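Local coordinates for Ras GTPase-activating-like protein IQGAP2 (Homo sapiens, PDB 5CJP) that probably binds the GTP-loaded form of small Rho-family GTPases through a helical GAP-related domain, serving as an effector rather than a GTP-hydrolysing activator, at residues L21-I32 / M44-Y54; L110-V118 / K186-L197. All blocks are in the same frame, centred on the assembly; numbering follows the deposited sequence.

Contact 1. Residues L21-I32 / M44-Y54; sequences LQTNPLYLAKLI and MDTVIFTLYNY
Pro25, Leu28 and Ile32 pack against Tyr54, Leu51, Val47 and Met44 in a buried, apolar contact that closes a helical hairpin: helix 25-34 folds back on helix 37-54 after a short turn. The segment axes run antiparallel at 150° and approach to 10.4 Å, and no hydrogen bond crosses between them. Tyr54 packs over the start of the partner helix at the open end of the hairpin. With its CG anti to the backbone N (chi1 -178°), the ring reaches back to Pro25, which lies over one face in a CH-pi contact, its CG 3.9 Å from the ring centroid, while Leu26 CG sits 3.9 Å from Tyr54 CE2. Tyr54 also touches Glu60, part of the GTP pocket; an alanine in place of Tyr54 would probably strip Pro25 of its aromatic cover and open a gap beside Leu26. Farther along, Leu28 CD1 meets Val47 CG1 at 3.6 Å, and Ile32 CG2 meets the methyl of Met44, whose chain is bent to reach it. At the Leu21 corner, Thr50 OG1 turns back to its own helix and donates to Thr46 O at 3.0 Å, while Thr50 CG2 faces the carbonyl oxygen of Leu21.

Contact 2. Residues L110-V118 / K186-L197; sequences LRQLLAPVV and KVLNSIISSLDL
Lys186 meets Val117 through the root of its side chain, CB lying 4.3 Å from Val117 CG1, while the rest leads off toward a long, weak ion pair with Glu120. Next comes Val187. Its CG2 stands 3.8 Å from Val117 CG2, the two side chains crossing at about a right angle, and its CG1 looks toward Leu114 CD2. Ser190, one turn on, shows how a small polar residue can line an apolar seam: OG is anti to the carbonyl carbon (chi1 -52°) and donates to Lys186 O at 3.0 Å, from the face of that carbonyl opposite to Ser190 N. Ser190 CB lies against Leu113 O, at 3.6 Å. The pair sits in the all-helical Ras-GAP-like domain, where helix 111-123 and helix 167-193 run antiparallel, with segment axes 9.4 Å apart at 162°. Ile191 CG1 faces both Leu114 CD2, at 4.1 Å, and Leu113 CD2. Ser194, just past the helix, has its OG bonded to Ser190 O in the carbonyl plane and turns CB to Leu113 CD1. Leu197, in a 3-10 turn, brings CD1 to 4.0 Å from Gln112 OE1, an oxygen hydrogen-bonded to a basic side chain of another protein's chain.

In the fold
Contact 1 closes before contact 2 opens along the sequence, and the pair share no helix: the first uses helices 7-23, 25-34 and 37-54, the second helices 111-123 and 167-193. Their centres are about 30 Å apart, on opposite sides of the chain's centre, with nearest atoms about 10 Å away. Helix 92-102 packs on contact 1, whereas helices 222-243 and 261-278 cover contact 2, which belongs to the part of the chain related to Ras GTPase activators. Each contact borders a chain of another protein, consistent with GTPase chains docking at separate places on this elongated, largely helical chain.

Contact 1. Residues L21-I32 / M44-Y54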
# COMPACT_ATOMS: atom_id res chain seq x y z
N LEU E 21 13.21 12.60 -6.62
CA LEU E 21 13.05 11.29 -5.99
C LEU E 21 12.81 10.17 -7.00
O LEU E 21 13.36 9.08 -6.84
CB LEU E 21 11.88 11.30 -5.01
CG LEU E 21 12.24 11.57 -3.56
CD1 LEU E 21 10.96 11.63 -2.75
CD2 LEU E 21 13.16 10.47 -3.05
N GLN E 22 12.00 10.44 -8.02
CA GLN E 22 11.66 9.45 -9.05
C GLN E 22 12.54 9.47 -10.30
O GLN E 22 12.70 8.46 -10.98
CB GLN E 22 10.21 9.66 -9.52
CG GLN E 22 9.17 9.53 -8.41
CD GLN E 22 7.83 10.12 -8.80
OE1 GLN E 22 7.10 9.57 -9.65
NE2 GLN E 22 7.48 11.24 -8.18
N THR E 23 13.11 10.63 -10.59
CA THR E 23 13.86 10.80 -11.82
C THR E 23 15.36 10.94 -11.68
O THR E 23 16.09 10.63 -12.64
CB THR E 23 13.29 12.04 -12.56
OG1 THR E 23 11.91 11.80 -12.85
CG2 THR E 23 13.99 12.30 -13.85
N ASN E 24 15.81 11.38 -10.51
CA ASN E 24 17.22 11.61 -10.31
C ASN E 24 17.61 11.54 -8.83
O ASN E 24 18.03 12.53 -8.23
CB ASN E 24 17.56 12.97 -10.92
CG ASN E 24 19.04 13.22 -11.01
OD1 ASN E 24 19.85 12.36 -10.68
ND2 ASN E 24 19.40 14.42 -11.47
N PRO E 25 17.45 10.36 -8.21
CA PRO E 25 17.80 10.22 -6.79
C PRO E 25 19.28 10.47 -6.50
O PRO E 25 19.64 10.98 -5.43
CB PRO E 25 17.33 8.80 -6.44
CG PRO E 25 17.24 8.09 -7.80
CD PRO E 25 16.80 9.15 -8.75
N LEU E 26 20.13 10.14 -7.46
CA LEU E 26 21.56 10.37 -7.28
C LEU E 26 21.84 11.84 -7.00
O LEU E 26 22.65 12.18 -6.12
CB LEU E 26 22.34 9.95 -8.52
CG LEU E 26 22.38 8.46 -8.78
CD1 LEU E 26 23.11 8.23 -10.09
CD2 LEU E 26 23.08 7.74 -7.64
N TYR E 27 21.17 12.71 -7.75
CA TYR E 27 21.35 14.14 -7.59
C TYR E 27 20.67 14.61 -6.30
O TYR E 27 21.15 15.53 -5.62
CB TYR E 27 20.83 14.86 -8.84
CG TYR E 27 20.95 16.37 -8.79
CD1 TYR E 27 22.18 16.98 -8.56
CD2 TYR E 27 19.82 17.18 -8.92
CE1 TYR E 27 22.30 18.37 -8.44
CE2 TYR E 27 19.93 18.57 -8.80
CZ TYR E 27 21.17 19.15 -8.56
OH TYR E 27 21.29 20.51 -8.43
N LEU E 28 19.55 13.98 -5.94
CA LEU E 28 18.86 14.35 -4.70
C LEU E 28 19.84 14.07 -3.55
O LEU E 28 20.06 14.92 -2.67
CB LEU E 28 17.59 13.52 -4.49
CG LEU E 28 16.46 14.19 -3.72
CD1 LEU E 28 15.60 13.17 -3.03
CD2 LEU E 28 17.00 15.12 -2.70
N ALA E 29 20.41 12.87 -3.56
CA ALA E 29 21.38 12.46 -2.56
C ALA E 29 22.50 13.50 -2.46
O ALA E 29 22.87 13.92 -1.37
CB ALA E 29 21.98 11.11 -2.91
N LYS E 30 23.04 13.90 -3.61
CA LYS E 30 24.09 14.91 -3.58
C LYS E 30 23.59 16.19 -2.88
O LYS E 30 24.28 16.74 -2.01
CB LYS E 30 24.58 15.23 -4.99
CG LYS E 30 25.67 16.27 -5.03
CD LYS E 30 25.77 16.88 -6.41
CE LYS E 30 26.69 18.09 -6.42
NZ LYS E 30 26.45 18.96 -7.63
N LEU E 31 22.41 16.67 -3.25
CA LEU E 31 21.87 17.87 -2.62
C LEU E 31 21.76 17.66 -1.11
O LEU E 31 21.97 18.60 -0.31
CB LEU E 31 20.49 18.20 -3.18
CG LEU E 31 20.44 18.68 -4.62
CD1 LEU E 31 19.00 18.98 -5.00
CD2 LEU E 31 21.29 19.92 -4.77
N ILE E 32 21.41 16.44 -0.71
CA ILE E 32 21.31 16.13 0.72
C ILE E 32 22.69 16.28 1.37
O ILE E 32 22.80 16.86 2.45
CB ILE E 32 20.72 14.69 0.96
CG1 ILE E 32 19.18 14.72 0.89
CG2 ILE E 32 21.21 14.11 2.24
CD1 ILE E 32 18.65 15.73 -0.00
N MET E 44 16.71 11.67 4.91
CA MET E 44 17.47 10.42 4.94
C MET E 44 16.64 9.16 4.66
O MET E 44 16.89 8.44 3.69
CB MET E 44 18.21 10.31 6.28
CG MET E 44 19.51 9.50 6.23
SD MET E 44 20.69 10.06 4.95
CE MET E 44 20.99 11.74 5.47
N ASP E 45 15.66 8.88 5.49
CA ASP E 45 14.85 7.68 5.29
C ASP E 45 14.22 7.60 3.91
O ASP E 45 14.40 6.62 3.18
CB ASP E 45 13.76 7.60 6.35
CG ASP E 45 14.28 7.10 7.69
OD1 ASP E 45 15.49 7.24 7.97
OD2 ASP E 45 13.46 6.58 8.47
N THR E 46 13.48 8.64 3.54
CA THR E 46 12.79 8.63 2.26
C THR E 46 13.70 8.51 1.04
O THR E 46 13.34 7.88 0.06
CB THR E 46 11.87 9.85 2.18
OG1 THR E 46 12.30 10.72 1.12
CG2 THR E 46 11.88 10.61 3.52
N VAL E 47 14.90 9.07 1.10
CA VAL E 47 15.79 8.93 -0.05
C VAL E 47 16.42 7.54 -0.06
O VAL E 47 16.55 6.91 -1.11
CB VAL E 47 16.91 10.00 -0.05
CG1 VAL E 47 16.30 11.40 0.00
CG2 VAL E 47 17.84 9.78 1.12
N ILE E 48 16.79 7.07 1.12
CA ILE E 48 17.40 5.76 1.24
C ILE E 48 16.41 4.73 0.72
O ILE E 48 16.77 3.82 -0.05
CB ILE E 48 17.73 5.43 2.68
CG1 ILE E 48 18.77 6.44 3.22
CG2 ILE E 48 18.22 4.01 2.79
CD1 ILE E 48 20.07 6.34 2.57
N PHE E 49 15.14 4.88 1.13
CA PHE E 49 14.10 3.94 0.71
C PHE E 49 14.04 3.86 -0.81
O PHE E 49 13.83 2.79 -1.37
CB PHE E 49 12.73 4.36 1.26
CG PHE E 49 11.66 3.36 0.99
CD1 PHE E 49 11.63 2.14 1.68
CD2 PHE E 49 10.70 3.58 -0.00
CE1 PHE E 49 10.67 1.15 1.37
CE2 PHE E 49 9.74 2.59 -0.32
CZ PHE E 49 9.73 1.38 0.37
N THR E 50 14.22 5.00 -1.45
CA THR E 50 14.17 5.07 -2.89
C THR E 50 15.42 4.46 -3.48
O THR E 50 15.35 3.73 -4.48
CB THR E 50 14.05 6.50 -3.34
OG1 THR E 50 12.86 7.04 -2.76
CG2 THR E 50 13.96 6.59 -4.86
N LEU E 51 16.57 4.76 -2.87
CA LEU E 51 17.83 4.21 -3.34
C LEU E 51 17.81 2.67 -3.27
O LEU E 51 18.43 2.00 -4.08
CB LEU E 51 18.98 4.78 -2.53
CG LEU E 51 19.21 6.27 -2.78
CD1 LEU E 51 20.33 6.75 -1.87
CD2 LEU E 51 19.57 6.52 -4.24
N TYR E 52 17.09 2.11 -2.30
CA TYR E 52 17.02 0.66 -2.18
C TYR E 52 16.50 0.05 -3.47
O TYR E 52 17.02 -0.96 -3.93
CB TYR E 52 16.11 0.21 -1.03
CG TYR E 52 16.62 0.47 0.37
CD1 TYR E 52 17.99 0.39 0.68
CD2 TYR E 52 15.73 0.76 1.42
CE1 TYR E 52 18.44 0.59 1.98
CE2 TYR E 52 16.17 0.96 2.72
CZ TYR E 52 17.52 0.87 3.00
OH TYR E 52 17.96 1.03 4.29
N ASN E 53 15.47 0.65 -4.05
CA ASN E 53 14.90 0.14 -5.30
C ASN E 53 15.77 0.58 -6.47
O ASN E 53 16.00 -0.18 -7.40
CB ASN E 53 13.47 0.67 -5.50
CG ASN E 53 12.91 0.32 -6.86
OD1 ASN E 53 12.60 -0.84 -7.13
ND2 ASN E 53 12.79 1.32 -7.72
N TYR E 54 16.24 1.82 -6.42
CA TYR E 54 17.06 2.34 -7.50
C TYR E 54 18.37 1.54 -7.69
O TYR E 54 18.73 1.22 -8.81
CB TYR E 54 17.37 3.82 -7.25
CG TYR E 54 18.19 4.43 -8.35
CD1 TYR E 54 17.61 4.80 -9.55
CD2 TYR E 54 19.59 4.58 -8.22
CE1 TYR E 54 18.38 5.31 -10.60
CE2 TYR E 54 20.37 5.10 -9.26
CZ TYR E 54 19.76 5.45 -10.44
OH TYR E 54 20.50 5.98 -11.45

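Contact 2. Residues L110-V118 / K186-L197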
# COMPACT_ATOMS: atom_id res chain seq x y z
N LEU E 110 23.26 -8.19 8.82
CA LEU E 110 23.60 -8.03 10.22
C LEU E 110 22.77 -9.01 11.05
O LEU E 110 23.27 -9.60 12.00
CB LEU E 110 23.36 -6.59 10.69
CG LEU E 110 24.44 -5.59 10.26
CD1 LEU E 110 24.15 -4.23 10.84
CD2 LEU E 110 25.79 -6.07 10.72
N ARG E 111 21.51 -9.17 10.67
CA ARG E 111 20.65 -10.09 11.41
C ARG E 111 21.09 -11.51 11.06
O ARG E 111 20.99 -12.43 11.87
CB ARG E 111 19.17 -9.86 11.08
CG ARG E 111 18.56 -10.77 10.05
CD ARG E 111 17.06 -10.48 9.89
NE ARG E 111 16.34 -10.50 11.16
CZ ARG E 111 15.01 -10.59 11.28
NH1 ARG E 111 14.25 -10.67 10.20
NH2 ARG E 111 14.44 -10.58 12.48
N GLN E 112 21.62 -11.68 9.86
CA GLN E 112 22.11 -12.99 9.44
C GLN E 112 23.58 -13.05 9.82
O GLN E 112 24.41 -13.52 9.05
CB GLN E 112 21.97 -13.15 7.92
CG GLN E 112 22.42 -14.50 7.39
CD GLN E 112 23.03 -14.42 5.99
OE1 GLN E 112 24.18 -14.80 5.78
NE2 GLN E 112 22.24 -13.93 5.04
N LEU E 113 23.90 -12.59 11.02
CA LEU E 113 25.30 -12.58 11.46
C LEU E 113 25.41 -12.28 12.96
O LEU E 113 26.36 -12.71 13.61
CB LEU E 113 26.06 -11.52 10.64
CG LEU E 113 27.56 -11.28 10.87
CD1 LEU E 113 28.13 -10.50 9.70
CD2 LEU E 113 27.78 -10.51 12.14
N LEU E 114 24.43 -11.55 13.49
CA LEU E 114 24.43 -11.20 14.90
C LEU E 114 23.27 -11.82 15.65
O LEU E 114 23.36 -12.05 16.85
CB LEU E 114 24.35 -9.69 15.07
CG LEU E 114 25.51 -8.80 14.64
CD1 LEU E 114 25.08 -7.34 14.80
CD2 LEU E 114 26.75 -9.11 15.48
N ALA E 115 22.19 -12.09 14.93
CA ALA E 115 20.98 -12.64 15.53
C ALA E 115 21.21 -13.84 16.44
O ALA E 115 20.73 -13.85 17.58
CB ALA E 115 19.96 -12.98 14.44
N PRO E 116 21.93 -14.87 15.97
CA PRO E 116 22.20 -16.06 16.77
C PRO E 116 22.82 -15.78 18.15
O PRO E 116 22.27 -16.20 19.17
CB PRO E 116 23.12 -16.88 15.88
CG PRO E 116 22.63 -16.53 14.51
CD PRO E 116 22.46 -15.04 14.61
N VAL E 117 23.95 -15.08 18.18
CA VAL E 117 24.61 -14.78 19.44
C VAL E 117 23.87 -13.74 20.26
O VAL E 117 23.95 -13.72 21.48
CB VAL E 117 26.06 -14.27 19.26
CG1 VAL E 117 26.86 -15.31 18.50
CG2 VAL E 117 26.07 -12.92 18.55
N VAL E 118 23.15 -12.85 19.58
CA VAL E 118 22.41 -11.83 20.31
C VAL E 118 21.20 -12.52 20.92
O VAL E 118 20.86 -12.27 22.08
CB VAL E 118 21.95 -10.68 19.38
CG1 VAL E 118 20.80 -9.93 20.02
CG2 VAL E 118 23.10 -9.71 19.14
N LYS E 186 31.79 -14.68 21.95
CA LYS E 186 30.85 -15.28 21.02
C LYS E 186 30.51 -14.25 19.93
O LYS E 186 30.58 -14.56 18.75
CB LYS E 186 29.58 -15.73 21.74
CG LYS E 186 29.78 -16.97 22.61
CD LYS E 186 28.48 -17.59 23.06
CE LYS E 186 28.75 -18.93 23.75
NZ LYS E 186 27.52 -19.64 24.20
N VAL E 187 30.18 -13.03 20.33
CA VAL E 187 29.86 -11.98 19.37
C VAL E 187 31.04 -11.72 18.44
O VAL E 187 30.91 -11.73 17.22
CB VAL E 187 29.52 -10.66 20.05
CG1 VAL E 187 29.41 -9.56 19.02
CG2 VAL E 187 28.22 -10.78 20.84
N LEU E 188 32.20 -11.49 19.04
CA LEU E 188 33.41 -11.22 18.31
C LEU E 188 33.73 -12.27 17.26
O LEU E 188 34.08 -11.93 16.13
CB LEU E 188 34.58 -11.12 19.29
CG LEU E 188 35.96 -11.05 18.63
CD1 LEU E 188 36.03 -9.77 17.80
CD2 LEU E 188 37.05 -11.08 19.69
N ASN E 189 33.63 -13.54 17.61
CA ASN E 189 33.95 -14.58 16.65
C ASN E 189 32.99 -14.61 15.46
O ASN E 189 33.41 -14.88 14.33
CB ASN E 189 34.00 -15.95 17.35
CG ASN E 189 35.27 -16.12 18.21
OD1 ASN E 189 35.27 -16.89 19.17
ND2 ASN E 189 36.34 -15.42 17.86
N SER E 190 31.71 -14.31 15.69
CA SER E 190 30.73 -14.28 14.61
C SER E 190 31.18 -13.22 13.61
O SER E 190 31.24 -13.47 12.40
CB SER E 190 29.35 -13.90 15.13
OG SER E 190 28.98 -14.72 16.22
N ILE E 191 31.48 -12.04 14.14
CA ILE E 191 31.94 -10.92 13.32
C ILE E 191 33.25 -11.22 12.59
O ILE E 191 33.31 -11.17 11.36
CB ILE E 191 32.12 -9.63 14.17
CG1 ILE E 191 30.81 -9.25 14.87
CG2 ILE E 191 32.58 -8.49 13.28
CD1 ILE E 191 30.94 -8.18 15.95
N ILE E 192 34.30 -11.52 13.34
CA ILE E 192 35.61 -11.77 12.73
C ILE E 192 35.70 -12.91 11.72
O ILE E 192 36.45 -12.83 10.73
CB ILE E 192 36.69 -11.99 13.80
CG1 ILE E 192 36.88 -10.70 14.61
CG2 ILE E 192 38.00 -12.41 13.14
CD1 ILE E 192 37.28 -9.59 13.79
N SER E 193 34.94 -13.98 11.94
CA SER E 193 34.99 -15.13 11.03
C SER E 193 34.11 -14.92 9.80
O SER E 193 34.18 -15.69 8.85
CB SER E 193 34.55 -16.40 11.75
OG SER E 193 33.19 -16.34 12.12
N SER E 194 33.30 -13.87 9.82
CA SER E 194 32.40 -13.61 8.72
C SER E 194 32.67 -12.32 7.94
O SER E 194 31.73 -11.62 7.56
CB SER E 194 30.96 -13.61 9.25
OG SER E 194 30.69 -14.86 9.87
N LEU E 195 33.94 -12.02 7.70
CA LEU E 195 34.31 -10.83 6.93
C LEU E 195 33.81 -10.93 5.50
O LEU E 195 33.46 -9.92 4.89
CB LEU E 195 35.83 -10.65 6.92
CG LEU E 195 36.38 -9.59 5.95
CD1 LEU E 195 35.85 -8.20 6.32
CD2 LEU E 195 37.88 -9.61 5.99
N ASP E 196 33.77 -12.14 4.96
CA ASP E 196 33.33 -12.35 3.59
C ASP E 196 31.83 -12.15 3.37
O ASP E 196 31.36 -12.18 2.24
CB ASP E 196 33.74 -13.75 3.12
CG ASP E 196 33.46 -14.81 4.17
OD1 ASP E 196 32.37 -14.80 4.77
OD2 ASP E 196 34.34 -15.67 4.38
N LEU E 197 31.08 -11.97 4.45
CA LEU E 197 29.65 -11.77 4.33
C LEU E 197 29.29 -10.29 4.34
O LEU E 197 28.13 -9.94 4.22
CB LEU E 197 28.91 -12.47 5.47
CG LEU E 197 28.87 -14.00 5.50
CD1 LEU E 197 28.02 -14.45 6.68
CD2 LEU E 197 28.28 -14.53 4.20